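Local coordinates for 2,3-dimethylmalate lyase (PDB 3FA3), which belongs to the phosphoenolpyruvate phosphomutase family, within the TIM-barrel clan, and is a lyase whose chains assemble as a tetramer, at residues I114-Q119 / A159-L164; K129-T134 / L164-Y169; I20-V25 / I235-F240. All blocks are in the same frame, centred on the assembly; numbering follows the deposited sequence.

Contact 1 of 3, residues I114-Q119 / A159-L164; sequences IEDQVQ and ARTDSL. With OAF (2,2-difluoro-3,3-dihydroxybutanedioic acid), chain V.
Glu115 and Arg160 run side by side in the same direction, and the Glu115 carboxylate ends over one face of the guanidinium, with OE1 3.5 Å above its plane. Between these two side chains, the closest approach of an oxygen to a nitrogen, Glu115 OE1 to Arg160 NE, is 3.7 Å: a long salt bridge through charge alone, with no N-H aimed at the oxygen. The extended Arg160 chain, CG anti to the backbone N (chi1 166°), carries NH1 to 2.7 Å from O5 of the bound OAF, while NH2 reaches OAF O3, also at 2.7 Å. Asp162 grips the guanidinium side-on: NH1 meets the syn lone pair of OD1 at 2.9 Å, in plane and almost straight, while NE bonds to OD2 from a tilted position.

One layer out, Asp116 ties the loop after strand 111-114 to the end of strand 156-161. Its OD1 accepts Asp162 N at 2.7 Å through a syn lone pair, its OD2 takes the Thr161 hydroxyl from above the carboxylate plane, and Arg175 adds a salt bridge to OD2. Lys121 is Glu115's stronger partner, at OE2. Further back, Ile114 O accepts Arg160 N, next to the parallel bridge of Ile114 with Ala159. TIM-barrel ligand sites lie at the C-terminal strand ends, as OAF does here.

Contact 2 of 3, residues K129-T134 / L164-Y169; sequences KILVDT and LQTHGY
The aliphatic chain of Lys129 crosses the side chain of Gln165 at a slant, its methylenes passing the terminal amide group of the glutamine, with Lys129 CD 3.5 Å from the amide carbon CD of Gln165. The Gln165 chain is extended beyond CG, which carries its amide out to the lysine methylenes. Lys129 leaves its backbone with CG beside the N and anti to the carbonyl carbon (chi1 -74°), then runs on past Gln165. Its ammonium group is bound elsewhere: NZ hydrogen-bonds to Gly124 O, with a long, weak ion pair to Asp162 OD1.

Thr166, next along the helix, also faces the loop. Its methyl CG2 sits 3.3 Å from Lys129 O, while its OG1 lies against the end of Leu131, 3.5 Å from CD1. The leucine and histidine side chains of Leu131 and His167 pass one another head to tail, and the same CD1 approaches ND1 of the imidazole to 3.5 Å. One leucine methyl thus lies against two successive residues of the helix. Leu131 also touches Arg175 of helix 169-181, and Asp116, Asp162 and Ser163, so it packs between two helices and the loop residue Asp116.

Each segment also borders a helix end. Gly168, with positive phi, leaves helix 163-167, and its N still bonds to Leu164 O; Asp133 caps the start of helix 134-150. This is a surface contact of van der Waals type, aliphatic groups of Lys129 and Leu131 against polar residues of a short helix, without a clear hydrogen bond between them. It joins the connections following strands 111-114 and 156-161, adjacent in a TIM-barrel fold.

Contact 3 of 3, residues I20-V25 / I235-F240; sequences IVAPGV and IIIFPF. With OAF (2,2-difluoro-3,3-dihydroxybutanedioic acid), chain V.
The Phe238 ring meets its neighbours across the sheet by its edge: Val21 CG1 and Pro23 CA both lie near the ring plane, with Val21 CG1 4.2 Å from Phe238 CE1. Pro263 of the third subunit packs on Phe238 as well, and Leu257 of that subunit on Pro23. The two strands are the first and last of a TIM barrel, 20-25 and 235-238, running parallel with 22° between their directions.

Val21, Pro23, Ile236 and Phe238 occupy one face; CG2 of Val21 touches CG2 of Ile236 as the two side chains lie alongside. Ile20, Ala22, Ile235 and Ile237 take the other face. There Ile20 and Ile235 point the same way, CB of Ile20 3.7 Å from CG1 of Ile235, and Ala22 CB rests against Ile237 CG2.

Backbone bonds zip the register. Ile20 O receives Ile236 N at 3.1 Å, and Ile236 O receives Ala22 N at 3.0 Å. Phe238 N to Ala22 O is weak, but Gly24 N reaches Phe238 O at 2.9 Å. Past the strand the chain turns to the ligand site, where Pro239 meets the bound OAF with CB and CG, its CB 3.3 Å from O2 of the ligand.

Contacts 1 and 2 adjoin, with centres 7 Å apart. They share Leu164 and helix 163-167, and their segments alternate along the chain: 114-119, 129-134, 159-164, 164-169. Asp116 O to Val132 N and Val118 N to Ile130 O probably join them by hydrogen bonds. Contact 2 lies farther out, its centre about 22 Å from the chain centre against about 15 Å for contact 1. Contact 3 sits about 19 Å from contact 1 and 24 Å from contact 2, centre to centre, and pairs the chain's first strand with its last, spanning both others in sequence. Contacts 1 and 3 belong to the same parallel sheet and approach one OAF molecule from different strands.

Contact 1 of 3, residues I114-Q119 / A159-L164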
loop_
_atom_site.group_PDB
_atom_site.type_symbol
_atom_site.label_atom_id
_atom_site.label_comp_id
_atom_site.label_asym_id
_atom_site.label_seq_id
_atom_site.Cartn_x
_atom_site.Cartn_y
_atom_site.Cartn_z
ATOM N N ILE B 114 -18.011 2.920 14.212
ATOM C CA ILE B 114 -17.763 1.497 14.395
ATOM C C ILE B 114 -19.086 0.754 14.610
ATOM O O ILE B 114 -19.844 1.069 15.515
ATOM C CB ILE B 114 -16.806 1.278 15.624
ATOM C CG1 ILE B 114 -15.428 1.886 15.355
ATOM C CG2 ILE B 114 -16.633 -0.219 15.995
ATOM C CD1 ILE B 114 -14.316 0.809 15.348
ATOM N N GLU B 115 -19.356 -0.263 13.808
ATOM C CA GLU B 115 -20.668 -0.952 13.867
ATOM C C GLU B 115 -20.589 -2.310 14.647
ATOM O O GLU B 115 -19.481 -2.730 15.007
ATOM C CB GLU B 115 -21.272 -1.077 12.440
ATOM C CG GLU B 115 -20.512 -2.056 11.470
ATOM C CD GLU B 115 -20.498 -1.593 10.015
ATOM O OE1 GLU B 115 -20.385 -0.371 9.738
ATOM O OE2 GLU B 115 -20.574 -2.461 9.142
ATOM N N ASP B 116 -21.735 -2.981 14.887
ATOM C CA ASP B 116 -21.787 -4.261 15.644
ATOM C C ASP B 116 -21.909 -5.514 14.774
ATOM O O ASP B 116 -22.304 -6.602 15.198
ATOM C CB ASP B 116 -22.901 -4.236 16.698
ATOM C CG ASP B 116 -24.251 -3.847 16.126
ATOM O OD1 ASP B 116 -24.346 -3.372 14.977
ATOM O OD2 ASP B 116 -25.238 -4.029 16.847
ATOM N N GLN B 117 -21.536 -5.348 13.534
ATOM C CA GLN B 117 -21.530 -6.478 12.615
ATOM C C GLN B 117 -20.341 -7.459 12.793
ATOM O O GLN B 117 -19.292 -7.153 13.380
ATOM C CB GLN B 117 -21.615 -5.967 11.171
ATOM C CG GLN B 117 -23.014 -5.624 10.700
ATOM C CD GLN B 117 -23.076 -5.354 9.195
ATOM O OE1 GLN B 117 -22.732 -6.215 8.370
ATOM N NE2 GLN B 117 -23.513 -4.142 8.831
ATOM N N VAL B 118 -20.534 -8.663 12.289
ATOM C CA VAL B 118 -19.409 -9.546 11.989
ATOM C C VAL B 118 -18.410 -8.823 11.076
ATOM O O VAL B 118 -18.777 -7.882 10.382
ATOM C CB VAL B 118 -19.973 -10.784 11.354
ATOM C CG1 VAL B 118 -19.396 -11.020 9.971
ATOM C CG2 VAL B 118 -19.890 -11.937 12.317
ATOM N N GLN B 119 -17.147 -9.228 11.113
ATOM C CA GLN B 119 -16.128 -8.458 10.420
ATOM C C GLN B 119 -16.305 -8.519 8.853
ATOM O O GLN B 119 -15.883 -7.596 8.124
ATOM C CB GLN B 119 -14.725 -8.829 10.883
ATOM C CG GLN B 119 -13.647 -8.548 9.770
ATOM C CD GLN B 119 -12.202 -8.342 10.300
ATOM O OE1 GLN B 119 -11.678 -9.060 11.211
ATOM N NE2 GLN B 119 -11.541 -7.350 9.707
ATOM N N ALA B 159 -20.640 5.588 17.535
ATOM C CA ALA B 159 -21.179 4.231 17.766
ATOM C C ALA B 159 -22.369 3.859 16.843
ATOM O O ALA B 159 -23.397 4.559 16.776
ATOM C CB ALA B 159 -21.523 4.010 19.265
ATOM N N ARG B 160 -22.230 2.754 16.130
ATOM C CA ARG B 160 -23.274 2.401 15.194
ATOM C C ARG B 160 -23.795 1.006 15.505
ATOM O O ARG B 160 -23.003 0.091 15.795
ATOM C CB ARG B 160 -22.794 2.549 13.718
ATOM C CG ARG B 160 -23.716 1.886 12.626
ATOM C CD ARG B 160 -23.240 2.102 11.178
ATOM N NE ARG B 160 -23.750 1.055 10.276
ATOM C CZ ARG B 160 -23.624 1.017 8.949
ATOM N NH1 ARG B 160 -24.176 0.037 8.252
ATOM N NH2 ARG B 160 -22.964 1.961 8.323
ATOM N N THR B 161 -25.118 0.853 15.447
ATOM C CA THR B 161 -25.679 -0.485 15.424
ATOM C C THR B 161 -26.434 -0.762 14.123
ATOM O O THR B 161 -27.100 0.137 13.576
ATOM C CB THR B 161 -26.604 -0.772 16.652
ATOM O OG1 THR B 161 -26.938 -2.178 16.723
ATOM C CG2 THR B 161 -27.874 0.055 16.573
ATOM N N ASP B 162 -26.329 -2.021 13.669
ATOM C CA ASP B 162 -27.089 -2.566 12.550
ATOM C C ASP B 162 -28.194 -3.498 13.066
ATOM O O ASP B 162 -28.789 -4.311 12.318
ATOM C CB ASP B 162 -26.140 -3.303 11.587
ATOM C CG ASP B 162 -25.289 -2.330 10.711
ATOM O OD1 ASP B 162 -25.709 -2.035 9.583
ATOM O OD2 ASP B 162 -24.214 -1.847 11.139
ATOM N N SER B 163 -28.494 -3.374 14.343
ATOM C CA SER B 163 -29.220 -4.432 15.017
ATOM C C SER B 163 -30.708 -4.275 14.900
ATOM O O SER B 163 -31.444 -5.120 15.403
ATOM C CB SER B 163 -28.857 -4.486 16.492
ATOM O OG SER B 163 -29.131 -3.234 17.092
ATOM N N LEU B 164 -31.133 -3.195 14.240
ATOM C CA LEU B 164 -32.545 -2.852 14.101
ATOM C C LEU B 164 -33.233 -3.860 13.213
ATOM O O LEU B 164 -34.223 -4.442 13.652
ATOM C CB LEU B 164 -32.731 -1.428 13.552
ATOM C CG LEU B 164 -34.088 -1.130 12.918
ATOM C CD1 LEU B 164 -35.130 -1.275 13.992
ATOM C CD2 LEU B 164 -34.178 0.225 12.213
HETATM O O2 OAF V . -21.402 4.677 3.183
HETATM C C1 OAF V . -21.326 3.603 3.838
HETATM O O1 OAF V . -20.428 2.723 3.733
HETATM C C2 OAF V . -22.468 3.344 4.842
HETATM O O4 OAF V . -23.000 4.541 5.337
HETATM O O3 OAF V . -21.982 2.608 5.938
HETATM C C3 OAF V . -23.633 2.675 4.128
HETATM F F1 OAF V . -23.194 1.699 3.307
HETATM F F2 OAF V . -24.306 3.699 3.471
HETATM C C4 OAF V . -24.508 1.915 5.121
HETATM O O5 OAF V . -24.043 0.918 5.691
HETATM O O6 OAF V . -25.652 2.367 5.262
#

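Contact 2 of 3, residues K129-T134 / L164-Y169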
loop_
_atom_site.group_PDB
_atom_site.type_symbol
_atom_site.label_atom_id
_atom_site.label_comp_id
_atom_site.label_asym_id
_atom_site.label_seq_id
_atom_site.Cartn_x
_atom_site.Cartn_y
_atom_site.Cartn_z
ATOM N N LYS B 129 -27.964 -9.298 7.368
ATOM C CA LYS B 129 -26.931 -8.790 8.252
ATOM C C LYS B 129 -26.800 -9.724 9.391
ATOM O O LYS B 129 -27.799 -10.144 9.952
ATOM C CB LYS B 129 -27.313 -7.466 8.818
ATOM C CG LYS B 129 -27.247 -6.309 7.940
ATOM C CD LYS B 129 -28.120 -5.295 8.619
ATOM C CE LYS B 129 -28.252 -4.092 7.785
ATOM N NZ LYS B 129 -28.744 -2.954 8.623
ATOM N N ILE B 130 -25.554 -10.058 9.713
ATOM C CA ILE B 130 -25.247 -10.977 10.811
ATOM C C ILE B 130 -24.428 -10.209 11.819
ATOM O O ILE B 130 -23.423 -9.603 11.487
ATOM C CB ILE B 130 -24.613 -12.348 10.296
ATOM C CG1 ILE B 130 -25.730 -13.376 9.959
ATOM C CG2 ILE B 130 -23.578 -12.908 11.247
ATOM C CD1 ILE B 130 -26.795 -13.858 11.172
ATOM N N LEU B 131 -24.900 -10.169 13.049
ATOM C CA LEU B 131 -24.298 -9.247 14.012
ATOM C C LEU B 131 -23.358 -9.971 14.911
ATOM O O LEU B 131 -23.209 -11.195 14.814
ATOM C CB LEU B 131 -25.350 -8.546 14.881
ATOM C CG LEU B 131 -26.477 -7.785 14.183
ATOM C CD1 LEU B 131 -27.188 -7.037 15.230
ATOM C CD2 LEU B 131 -25.935 -6.851 13.067
ATOM N N VAL B 132 -22.709 -9.199 15.778
ATOM C CA VAL B 132 -21.902 -9.779 16.838
ATOM C C VAL B 132 -22.735 -9.476 18.022
ATOM O O VAL B 132 -23.796 -8.871 17.866
ATOM C CB VAL B 132 -20.518 -9.123 16.909
ATOM C CG1 VAL B 132 -20.506 -7.874 17.827
ATOM C CG2 VAL B 132 -19.534 -10.143 17.344
ATOM N N ASP B 133 -22.286 -9.906 19.195
ATOM C CA ASP B 133 -23.038 -9.654 20.439
ATOM C C ASP B 133 -22.595 -8.386 21.166
ATOM O O ASP B 133 -21.470 -7.859 20.952
ATOM C CB ASP B 133 -23.076 -10.903 21.351
ATOM C CG ASP B 133 -21.850 -11.040 22.259
ATOM O OD1 ASP B 133 -20.979 -11.900 21.976
ATOM O OD2 ASP B 133 -21.768 -10.311 23.293
ATOM N N THR B 134 -23.477 -7.926 22.059
ATOM C CA THR B 134 -23.294 -6.662 22.805
ATOM C C THR B 134 -21.966 -6.545 23.486
ATOM O O THR B 134 -21.297 -5.580 23.198
ATOM C CB THR B 134 -24.379 -6.423 23.808
ATOM O OG1 THR B 134 -25.609 -6.735 23.187
ATOM C CG2 THR B 134 -24.407 -4.960 24.218
ATOM N N LEU B 164 -31.133 -3.195 14.240
ATOM C CA LEU B 164 -32.545 -2.852 14.101
ATOM C C LEU B 164 -33.233 -3.860 13.213
ATOM O O LEU B 164 -34.223 -4.442 13.652
ATOM C CB LEU B 164 -32.731 -1.428 13.552
ATOM C CG LEU B 164 -34.088 -1.130 12.918
ATOM C CD1 LEU B 164 -35.130 -1.275 13.992
ATOM C CD2 LEU B 164 -34.178 0.225 12.213
ATOM N N GLN B 165 -32.715 -4.066 11.985
ATOM C CA GLN B 165 -33.272 -5.077 11.053
ATOM C C GLN B 165 -33.380 -6.451 11.707
ATOM O O GLN B 165 -34.335 -7.156 11.478
ATOM C CB GLN B 165 -32.471 -5.175 9.720
ATOM C CG GLN B 165 -32.096 -6.655 9.255
ATOM C CD GLN B 165 -31.285 -6.688 7.953
ATOM O OE1 GLN B 165 -31.367 -5.745 7.154
ATOM N NE2 GLN B 165 -30.479 -7.768 7.736
ATOM N N THR B 166 -32.397 -6.796 12.535
ATOM C CA THR B 166 -32.194 -8.167 13.024
ATOM C C THR B 166 -32.829 -8.521 14.365
ATOM O O THR B 166 -33.442 -9.592 14.475
ATOM C CB THR B 166 -30.707 -8.491 13.063
ATOM O OG1 THR B 166 -29.938 -7.259 13.037
ATOM C CG2 THR B 166 -30.371 -9.330 11.827
ATOM N N HIS B 167 -32.702 -7.607 15.342
ATOM C CA HIS B 167 -33.062 -7.803 16.751
ATOM C C HIS B 167 -34.124 -6.798 17.254
ATOM O O HIS B 167 -34.453 -6.804 18.447
ATOM C CB HIS B 167 -31.845 -7.562 17.666
ATOM C CG HIS B 167 -30.805 -8.649 17.681
ATOM N ND1 HIS B 167 -29.804 -8.745 16.727
ATOM C CD2 HIS B 167 -30.530 -9.597 18.610
ATOM C CE1 HIS B 167 -29.000 -9.748 17.034
ATOM N NE2 HIS B 167 -29.420 -10.283 18.169
ATOM N N GLY B 168 -34.604 -5.901 16.390
ATOM C CA GLY B 168 -35.712 -4.981 16.722
ATOM C C GLY B 168 -35.183 -3.622 17.152
ATOM O O GLY B 168 -33.956 -3.477 17.309
ATOM N N TYR B 169 -36.108 -2.649 17.338
ATOM C CA TYR B 169 -35.844 -1.275 17.869
ATOM C C TYR B 169 -35.269 -1.186 19.294
ATOM O O TYR B 169 -34.349 -0.395 19.534
ATOM C CB TYR B 169 -37.121 -0.378 17.809
ATOM C CG TYR B 169 -36.888 1.058 18.306
ATOM C CD1 TYR B 169 -36.179 1.993 17.531
ATOM C CD2 TYR B 169 -37.358 1.472 19.554
ATOM C CE1 TYR B 169 -35.947 3.292 17.991
ATOM C CE2 TYR B 169 -37.153 2.792 20.036
ATOM C CZ TYR B 169 -36.445 3.699 19.261
ATOM O OH TYR B 169 -36.242 5.004 19.729
#

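Contact 3 of 3, residues I20-V25 / I235-F240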
loop_
_atom_site.group_PDB
_atom_site.type_symbol
_atom_site.label_atom_id
_atom_site.label_comp_id
_atom_site.label_asym_id
_atom_site.label_seq_id
_atom_site.Cartn_x
_atom_site.Cartn_y
_atom_site.Cartn_z
ATOM N N ILE B 20 -24.378 19.612 11.813
ATOM C CA ILE B 20 -23.329 19.228 10.861
ATOM C C ILE B 20 -23.898 18.571 9.631
ATOM O O ILE B 20 -24.502 17.498 9.713
ATOM C CB ILE B 20 -22.323 18.221 11.445
ATOM C CG1 ILE B 20 -21.355 18.917 12.368
ATOM C CG2 ILE B 20 -21.521 17.598 10.354
ATOM C CD1 ILE B 20 -21.793 18.762 13.794
ATOM N N VAL B 21 -23.673 19.189 8.482
ATOM C CA VAL B 21 -24.138 18.592 7.228
ATOM C C VAL B 21 -22.981 17.994 6.476
ATOM O O VAL B 21 -22.071 18.701 6.071
ATOM C CB VAL B 21 -24.894 19.613 6.395
ATOM C CG1 VAL B 21 -25.153 19.082 5.018
ATOM C CG2 VAL B 21 -26.185 19.942 7.094
ATOM N N ALA B 22 -22.983 16.678 6.337
ATOM C CA ALA B 22 -21.845 15.996 5.668
ATOM C C ALA B 22 -22.142 15.073 4.456
ATOM O O ALA B 22 -22.607 13.961 4.617
ATOM C CB ALA B 22 -20.984 15.274 6.698
ATOM N N PRO B 23 -21.839 15.535 3.234
ATOM C CA PRO B 23 -22.041 14.697 2.030
ATOM C C PRO B 23 -21.005 13.534 1.800
ATOM O O PRO B 23 -19.797 13.667 2.084
ATOM C CB PRO B 23 -21.989 15.726 0.887
ATOM C CG PRO B 23 -21.049 16.738 1.373
ATOM C CD PRO B 23 -21.298 16.861 2.881
ATOM N N GLY B 24 -21.472 12.412 1.262
ATOM C CA GLY B 24 -20.609 11.264 1.124
ATOM C C GLY B 24 -19.712 11.417 -0.082
ATOM O O GLY B 24 -20.199 11.483 -1.216
ATOM N N VAL B 25 -18.405 11.501 0.161
ATOM C CA VAL B 25 -17.439 11.492 -0.949
ATOM C C VAL B 25 -16.706 10.191 -0.859
ATOM O O VAL B 25 -16.791 9.549 0.186
ATOM C CB VAL B 25 -16.474 12.685 -0.924
ATOM C CG1 VAL B 25 -17.190 13.926 -0.420
ATOM C CG2 VAL B 25 -15.304 12.396 -0.067
ATOM N N ILE B 235 -25.661 15.478 13.311
ATOM C CA ILE B 235 -25.004 15.146 12.049
ATOM C C ILE B 235 -25.944 14.395 11.118
ATOM O O ILE B 235 -26.502 13.378 11.507
ATOM C CB ILE B 235 -23.734 14.240 12.257
ATOM C CG1 ILE B 235 -22.718 14.925 13.180
ATOM C CG2 ILE B 235 -23.063 14.028 10.939
ATOM C CD1 ILE B 235 -21.985 14.012 14.159
ATOM N N ILE B 236 -26.106 14.896 9.893
ATOM C CA ILE B 236 -26.702 14.109 8.788
ATOM C C ILE B 236 -25.684 13.771 7.662
ATOM O O ILE B 236 -24.981 14.658 7.167
ATOM C CB ILE B 236 -27.930 14.822 8.191
ATOM C CG1 ILE B 236 -28.598 13.912 7.161
ATOM C CG2 ILE B 236 -27.561 16.259 7.663
ATOM C CD1 ILE B 236 -30.054 14.208 6.886
ATOM N N ILE B 237 -25.575 12.499 7.300
ATOM C CA ILE B 237 -24.757 12.067 6.153
ATOM C C ILE B 237 -25.628 11.531 4.964
ATOM O O ILE B 237 -26.722 10.928 5.139
ATOM C CB ILE B 237 -23.650 10.996 6.517
ATOM C CG1 ILE B 237 -24.235 9.766 7.220
ATOM C CG2 ILE B 237 -22.610 11.551 7.363
ATOM C CD1 ILE B 237 -23.249 8.591 7.346
ATOM N N PHE B 238 -25.092 11.722 3.760
ATOM C CA PHE B 238 -25.683 11.187 2.534
ATOM C C PHE B 238 -24.608 10.420 1.789
ATOM O O PHE B 238 -23.998 10.968 0.877
ATOM C CB PHE B 238 -26.196 12.308 1.618
ATOM C CG PHE B 238 -26.934 13.420 2.328
ATOM C CD1 PHE B 238 -26.239 14.518 2.827
ATOM C CD2 PHE B 238 -28.318 13.399 2.410
ATOM C CE1 PHE B 238 -26.911 15.581 3.427
ATOM C CE2 PHE B 238 -29.033 14.432 3.021
ATOM C CZ PHE B 238 -28.331 15.538 3.541
ATOM N N PRO B 239 -24.361 9.174 2.181
ATOM C CA PRO B 239 -23.283 8.357 1.650
ATOM C C PRO B 239 -23.122 8.269 0.091
ATOM O O PRO B 239 -21.970 8.295 -0.400
ATOM C CB PRO B 239 -23.578 6.996 2.286
ATOM C CG PRO B 239 -24.147 7.392 3.622
ATOM C CD PRO B 239 -25.092 8.468 3.230
ATOM N N PHE B 240 -24.242 8.202 -0.667
ATOM C CA PHE B 240 -24.164 8.096 -2.133
ATOM C C PHE B 240 -24.271 9.392 -2.876
ATOM O O PHE B 240 -24.552 9.395 -4.080
ATOM C CB PHE B 240 -25.108 7.029 -2.690
ATOM C CG PHE B 240 -24.814 5.670 -2.119
ATOM C CD1 PHE B 240 -23.483 5.243 -1.986
ATOM C CD2 PHE B 240 -25.820 4.849 -1.643
ATOM C CE1 PHE B 240 -23.170 4.008 -1.395
ATOM C CE2 PHE B 240 -25.541 3.611 -1.046
ATOM C CZ PHE B 240 -24.216 3.183 -0.913
HETATM O O2 OAF V . -21.402 4.677 3.183
HETATM C C1 OAF V . -21.326 3.603 3.838
HETATM O O1 OAF V . -20.428 2.723 3.733
HETATM C C2 OAF V . -22.468 3.344 4.842
HETATM O O4 OAF V . -23.000 4.541 5.337
HETATM O O3 OAF V . -21.982 2.608 5.938
HETATM C C3 OAF V . -23.633 2.675 4.128
HETATM F F1 OAF V . -23.194 1.699 3.307
HETATM F F2 OAF V . -24.306 3.699 3.471
HETATM C C4 OAF V . -24.508 1.915 5.121
HETATM O O5 OAF V . -24.043 0.918 5.691
HETATM O O6 OAF V . -25.652 2.367 5.262
#